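Long-range contacts in LP04448p (Drosophila melanogaster, PDB 4QMH), which belongs to the XMAP215 family of microtubule polymerases and, through its array of TOG domains, probably binds tubulin to drive microtubule growth: residues V96-P101 and F134-I140; L22-M26 and D57-L62. All coordinates share one frame; numbering follows the deposited sequence.

Interaction 1 of 2, residues V96-P101 and F134-I140; sequences VRNLFP and FFESEMI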
loop_
_atom_site.group_PDB
_atom_site.type_symbol
_atom_site.label_atom_id
_atom_site.label_comp_id
_atom_site.label_asym_id
_atom_site.label_seq_id
_atom_site.Cartn_x
_atom_site.Cartn_y
_atom_site.Cartn_z
ATOM N N VAL A 96 -4.956 2.554 -7.913
ATOM C CA VAL A 96 -3.938 2.074 -6.982
ATOM C C VAL A 96 -2.601 2.805 -7.157
ATOM O O VAL A 96 -1.958 3.205 -6.181
ATOM C CB VAL A 96 -3.769 0.535 -7.107
ATOM C CG1 VAL A 96 -2.438 0.081 -6.517
ATOM C CG2 VAL A 96 -4.937 -0.166 -6.440
ATOM N N ARG A 97 -2.188 3.015 -8.402
ATOM C CA ARG A 97 -0.936 3.723 -8.647
ATOM C C ARG A 97 -0.902 5.129 -8.024
ATOM O O ARG A 97 0.144 5.584 -7.552
ATOM C CB ARG A 97 -0.659 3.776 -10.147
ATOM C CG ARG A 97 0.642 4.410 -10.520
ATOM C CD ARG A 97 0.851 4.312 -12.020
ATOM N NE ARG A 97 2.040 5.043 -12.417
ATOM C CZ ARG A 97 3.258 4.528 -12.398
ATOM N NH1 ARG A 97 3.433 3.268 -12.005
ATOM N NH2 ARG A 97 4.291 5.268 -12.773
ATOM N N ASN A 98 -2.044 5.816 -8.007
ATOM C CA ASN A 98 -2.113 7.127 -7.366
ATOM C C ASN A 98 -2.162 7.062 -5.841
ATOM O O ASN A 98 -1.496 7.839 -5.158
ATOM C CB ASN A 98 -3.308 7.934 -7.890
ATOM C CG ASN A 98 -3.015 8.630 -9.213
ATOM O OD1 ASN A 98 -2.166 9.525 -9.288
ATOM N ND2 ASN A 98 -3.729 8.235 -10.253
ATOM N N LEU A 99 -2.942 6.128 -5.307
ATOM C CA LEU A 99 -3.305 6.173 -3.892
ATOM C C LEU A 99 -2.458 5.285 -2.996
ATOM O O LEU A 99 -2.232 5.618 -1.841
ATOM C CB LEU A 99 -4.771 5.799 -3.700
ATOM C CG LEU A 99 -5.725 6.686 -4.496
ATOM C CD1 LEU A 99 -7.155 6.178 -4.334
ATOM C CD2 LEU A 99 -5.599 8.138 -4.053
ATOM N N PHE A 100 -2.011 4.151 -3.522
ATOM C CA PHE A 100 -1.249 3.197 -2.716
ATOM C C PHE A 100 0.041 3.790 -2.111
ATOM O O PHE A 100 0.329 3.547 -0.945
ATOM C CB PHE A 100 -0.972 1.932 -3.550
ATOM C CG PHE A 100 -0.301 0.809 -2.800
ATOM C CD1 PHE A 100 -0.778 0.372 -1.572
ATOM C CD2 PHE A 100 0.771 0.130 -3.374
ATOM C CE1 PHE A 100 -0.181 -0.694 -0.911
ATOM C CE2 PHE A 100 1.379 -0.929 -2.710
ATOM C CZ PHE A 100 0.896 -1.342 -1.478
ATOM N N PRO A 101 0.819 4.564 -2.891
ATOM C CA PRO A 101 1.999 5.172 -2.257
ATOM C C PRO A 101 1.640 6.002 -1.026
ATOM O O PRO A 101 2.389 5.992 -0.035
ATOM C CB PRO A 101 2.563 6.061 -3.361
ATOM C CG PRO A 101 2.194 5.309 -4.638
ATOM C CD PRO A 101 0.798 4.787 -4.350
ATOM N N PHE A 134 -0.743 -3.860 -6.351
ATOM C CA PHE A 134 0.183 -3.363 -5.316
ATOM C C PHE A 134 1.626 -3.748 -5.626
ATOM O O PHE A 134 2.572 -3.127 -5.129
ATOM C CB PHE A 134 -0.157 -3.937 -3.936
ATOM C CG PHE A 134 -1.481 -3.481 -3.380
ATOM C CD1 PHE A 134 -1.968 -2.215 -3.643
ATOM C CD2 PHE A 134 -2.224 -4.328 -2.574
ATOM C CE1 PHE A 134 -3.188 -1.809 -3.118
ATOM C CE2 PHE A 134 -3.444 -3.927 -2.039
ATOM C CZ PHE A 134 -3.924 -2.672 -2.317
ATOM N N PHE A 135 1.792 -4.811 -6.407
ATOM C CA PHE A 135 3.107 -5.403 -6.656
ATOM C C PHE A 135 3.641 -5.000 -8.025
ATOM O O PHE A 135 3.958 -5.838 -8.869
ATOM C CB PHE A 135 3.030 -6.924 -6.472
ATOM C CG PHE A 135 2.707 -7.321 -5.064
ATOM C CD1 PHE A 135 3.706 -7.364 -4.103
ATOM C CD2 PHE A 135 1.405 -7.600 -4.682
ATOM C CE1 PHE A 135 3.412 -7.714 -2.780
ATOM C CE2 PHE A 135 1.102 -7.929 -3.364
ATOM C CZ PHE A 135 2.116 -7.989 -2.410
ATOM N N GLU A 136 3.740 -3.688 -8.207
ATOM C CA GLU A 136 4.170 -3.076 -9.448
ATOM C C GLU A 136 4.942 -1.804 -9.144
ATOM O O GLU A 136 4.693 -1.135 -8.137
ATOM C CB GLU A 136 2.963 -2.725 -10.325
ATOM C CG GLU A 136 2.129 -3.938 -10.726
ATOM C CD GLU A 136 1.366 -3.725 -12.029
ATOM O OE1 GLU A 136 1.567 -2.678 -12.667
ATOM O OE2 GLU A 136 0.574 -4.607 -12.414
ATOM N N SER A 137 5.886 -1.491 -10.025
ATOM C CA SER A 137 6.564 -0.202 -10.047
ATOM C C SER A 137 7.372 0.118 -8.800
ATOM O O SER A 137 7.695 1.276 -8.552
ATOM C CB SER A 137 5.553 0.910 -10.333
ATOM O OG SER A 137 4.915 0.675 -11.575
ATOM N N GLU A 138 7.701 -0.925 -8.041
ATOM C CA GLU A 138 8.515 -0.808 -6.832
ATOM C C GLU A 138 7.924 0.124 -5.787
ATOM O O GLU A 138 8.653 0.752 -5.034
ATOM C CB GLU A 138 9.957 -0.407 -7.165
ATOM C CG GLU A 138 10.675 -1.481 -8.004
ATOM C CD GLU A 138 12.154 -1.186 -8.271
ATOM O OE1 GLU A 138 12.726 -0.261 -7.657
ATOM O OE2 GLU A 138 12.756 -1.893 -9.110
ATOM N N MET A 139 6.603 0.206 -5.725
ATOM C CA MET A 139 5.972 1.031 -4.690
ATOM C C MET A 139 6.325 0.546 -3.291
ATOM O O MET A 139 6.662 1.339 -2.410
ATOM C CB MET A 139 4.458 1.080 -4.880
ATOM C CG MET A 139 4.061 1.865 -6.118
ATOM S SD MET A 139 2.280 1.914 -6.426
ATOM C CE MET A 139 1.935 0.212 -6.832
ATOM N N ILE A 140 6.256 -0.762 -3.096
ATOM C CA ILE A 140 6.588 -1.339 -1.796
ATOM C C ILE A 140 8.087 -1.172 -1.473
ATOM O O ILE A 140 8.455 -0.714 -0.386
ATOM C CB ILE A 140 6.104 -2.801 -1.724
ATOM C CG1 ILE A 140 4.571 -2.831 -1.630
ATOM C CG2 ILE A 140 6.723 -3.538 -0.547
ATOM C CD1 ILE A 140 3.966 -4.203 -1.923
#
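F100 and F134 form an aromatic stack at the heart of an apolar contact near the middle of the domain, where the start of helix 96-106 meets the turn that leads into helix 139-145. The F100 and F134 ring centroids lie 4.2 Å apart with the planes tilted by 28°. CD1 of F134 sits over the centre of the F100 ring, whereas F100 covers the F134 face nearer its rim. F100 gets there because CG is anti to the backbone N (chi1 -175°), which carries the ring across to the second segment. V96 widens the patch, its CG1 lying 3.7 Å from CD1 of F134.

M139 works at the edge of the same F100 ring, a Met-aromatic contact with SD 5.2 Å from the centroid and close to the ring plane. Its chain bends at the last torsion (chi3 -68°), turning CE back to within 3.6 Å of F100 CD2 while SD rests 3.8 Å from P101 CG. M139 is thus a knob in the hole made by V96, R97, F100 and P101, a knobs-into-holes contact in the all-helical TOG domain. I140 CG1 closes on another part of the F100 edge, 3.9 Å from CE2. With a serine at F100, the F134 face would probably lose its stacking partner and the methyl of M139 the ring edge it packs on. Behind the stack, I122 of helix 112-129 touches both F100 and F134. Toward solvent, R97, its chain extended as far as NE, brings NH1 3.0 Å from S137 OG, which lies at the edge of the guanidinium.

Interaction 2 of 2, residues L22-M26 and D57-L62; sequences LLKEM and DLAPAL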
loop_
_atom_site.group_PDB
_atom_site.type_symbol
_atom_site.label_atom_id
_atom_site.label_comp_id
_atom_site.label_asym_id
_atom_site.label_seq_id
_atom_site.Cartn_x
_atom_site.Cartn_y
_atom_site.Cartn_z
ATOM N N LEU A 22 -14.235 22.213 -7.200
ATOM C CA LEU A 22 -14.087 21.273 -6.093
ATOM C C LEU A 22 -12.610 20.957 -5.873
ATOM O O LEU A 22 -12.129 20.988 -4.750
ATOM C CB LEU A 22 -14.877 19.990 -6.346
ATOM C CG LEU A 22 -14.648 18.888 -5.312
ATOM C CD1 LEU A 22 -15.152 19.323 -3.932
ATOM C CD2 LEU A 22 -15.333 17.613 -5.761
ATOM N N LEU A 23 -11.880 20.669 -6.950
ATOM C CA LEU A 23 -10.460 20.368 -6.815
ATOM C C LEU A 23 -9.671 21.552 -6.269
ATOM O O LEU A 23 -8.751 21.390 -5.472
ATOM C CB LEU A 23 -9.874 19.900 -8.145
ATOM C CG LEU A 23 -10.499 18.610 -8.674
ATOM C CD1 LEU A 23 -9.880 18.240 -10.025
ATOM C CD2 LEU A 23 -10.331 17.469 -7.668
ATOM N N LYS A 24 -10.039 22.753 -6.696
ATOM C CA LYS A 24 -9.389 23.948 -6.189
ATOM C C LYS A 24 -9.647 24.136 -4.695
ATOM O O LYS A 24 -8.733 24.488 -3.943
ATOM C CB LYS A 24 -9.866 25.171 -6.967
ATOM C CG LYS A 24 -9.205 26.471 -6.526
ATOM C CD LYS A 24 -9.636 27.621 -7.423
ATOM C CE LYS A 24 -9.401 28.967 -6.745
ATOM N NZ LYS A 24 -9.947 30.095 -7.565
ATOM N N GLU A 25 -10.883 23.895 -4.263
ATOM C CA GLU A 25 -11.205 23.991 -2.835
ATOM C C GLU A 25 -10.411 22.958 -2.037
ATOM O O GLU A 25 -9.855 23.264 -0.981
ATOM C CB GLU A 25 -12.701 23.804 -2.580
ATOM C CG GLU A 25 -13.077 24.122 -1.141
ATOM C CD GLU A 25 -14.573 24.185 -0.921
ATOM O OE1 GLU A 25 -15.295 23.349 -1.494
ATOM O OE2 GLU A 25 -15.019 25.076 -0.170
ATOM N N MET A 26 -10.353 21.736 -2.558
ATOM C CA MET A 26 -9.610 20.654 -1.910
ATOM C C MET A 26 -8.121 20.963 -1.735
ATOM O O MET A 26 -7.476 20.416 -0.836
ATOM C CB MET A 26 -9.773 19.342 -2.696
ATOM C CG MET A 26 -11.147 18.705 -2.558
ATOM S SD MET A 26 -11.348 17.274 -3.634
ATOM C CE MET A 26 -10.009 16.232 -3.058
ATOM N N ASP A 57 -10.071 13.977 -12.438
ATOM C CA ASP A 57 -8.726 14.104 -11.889
ATOM C C ASP A 57 -8.690 13.913 -10.371
ATOM O O ASP A 57 -7.771 14.385 -9.699
ATOM C CB ASP A 57 -8.131 15.475 -12.254
ATOM C CG ASP A 57 -8.003 15.686 -13.758
ATOM O OD1 ASP A 57 -7.709 14.712 -14.466
ATOM O OD2 ASP A 57 -8.204 16.826 -14.224
ATOM N N LEU A 58 -9.691 13.227 -9.832
ATOM C CA LEU A 58 -9.807 13.096 -8.386
ATOM C C LEU A 58 -8.666 12.298 -7.744
ATOM O O LEU A 58 -8.240 12.622 -6.637
ATOM C CB LEU A 58 -11.141 12.457 -8.000
ATOM C CG LEU A 58 -11.376 12.262 -6.502
ATOM C CD1 LEU A 58 -11.361 13.622 -5.777
ATOM C CD2 LEU A 58 -12.685 11.526 -6.275
ATOM N N ALA A 59 -8.178 11.251 -8.413
ATOM C CA ALA A 59 -7.190 10.373 -7.776
ATOM C C ALA A 59 -5.883 11.081 -7.424
ATOM O O ALA A 59 -5.410 10.973 -6.297
ATOM C CB ALA A 59 -6.939 9.091 -8.606
ATOM N N PRO A 60 -5.298 11.828 -8.373
ATOM C CA PRO A 60 -4.081 12.555 -8.001
ATOM C C PRO A 60 -4.361 13.615 -6.932
ATOM O O PRO A 60 -3.522 13.857 -6.060
ATOM C CB PRO A 60 -3.642 13.209 -9.312
ATOM C CG PRO A 60 -4.320 12.426 -10.395
ATOM C CD PRO A 60 -5.611 11.946 -9.808
ATOM N N ALA A 61 -5.544 14.215 -6.992
ATOM C CA ALA A 61 -5.950 15.195 -5.990
ATOM C C ALA A 61 -5.991 14.564 -4.602
ATOM O O ALA A 61 -5.478 15.136 -3.645
ATOM C CB ALA A 61 -7.302 15.792 -6.342
ATOM N N LEU A 62 -6.602 13.383 -4.501
ATOM C CA LEU A 62 -6.646 12.670 -3.221
ATOM C C LEU A 62 -5.268 12.232 -2.747
ATOM O O LEU A 62 -4.999 12.207 -1.544
ATOM C CB LEU A 62 -7.564 11.449 -3.293
ATOM C CG LEU A 62 -9.063 11.737 -3.354
ATOM C CD1 LEU A 62 -9.831 10.443 -3.548
ATOM C CD2 LEU A 62 -9.493 12.427 -2.066
#
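L23 and M26, one turn apart on helix 20-26, supply one side of an apolar contact with the beginning of helix 58-66. D57 comes first, at the N-cap position. Its carboxylate makes no capping bond, and its part here is played by CB, 4.0 Å from CD1 of L23, with the two side chains crossing at about a right angle. L58 follows, buried, with CG anti to its own backbone N (chi1 180°), an orientation that brings CD1 round to the methyl of M26, 4.0 Å from CE. The same L58 CD1 is a looser neighbour of L23 CD2, at 4.4 Å, and I18, in the loop before helix 20-26, touches both L23 and L58.

One turn on from L58, the CB of A61 is directed toward helix 20-26. It is 3.7 Å from L23 CD2, the closest approach in this contact, and the CA atoms of L23 and A61 come closer than any other pair between the two segments. L62 then starts its side chain away from the first helix but comes back with its branch, placing CD2 4.0 Å from M26 CE. That methyl is therefore met by L58, A61 and L62 together; the bend at the end of the M26 chain (chi3 59°) turns it in among them. L38 and L41 of helix 31-48 continue the packing behind M26 and L62, respectively.

The short helical segments run almost parallel, 7° apart, with axes 10.7 Å from each other at closest approach. Such near-parallel packing of neighbouring helices is characteristic of the HEAT-repeat architecture of TOG domains.

Interaction 2 comes first along the chain and closes before interaction 1 opens, and their centres lie about 19 Å apart. Interaction 2 sits toward the N-terminal end of the domain; its centre lies about 20 Å from that of the chain, the centre of interaction 1 about 6 Å. They meet where helix 58-66 packs on helix 96-106: L99 CD2 lies 3.6 Å from the backbone O of A59 and N98 ND2 3.7 Å from A59 CB. Helices 20-26, 58-66, 96-106 and 139-145 are thereby linked in succession, giving a continuous layer of neighbouring helices along one all-helical domain, consistent with the elongated TOG fold, which in this family probably binds tubulin.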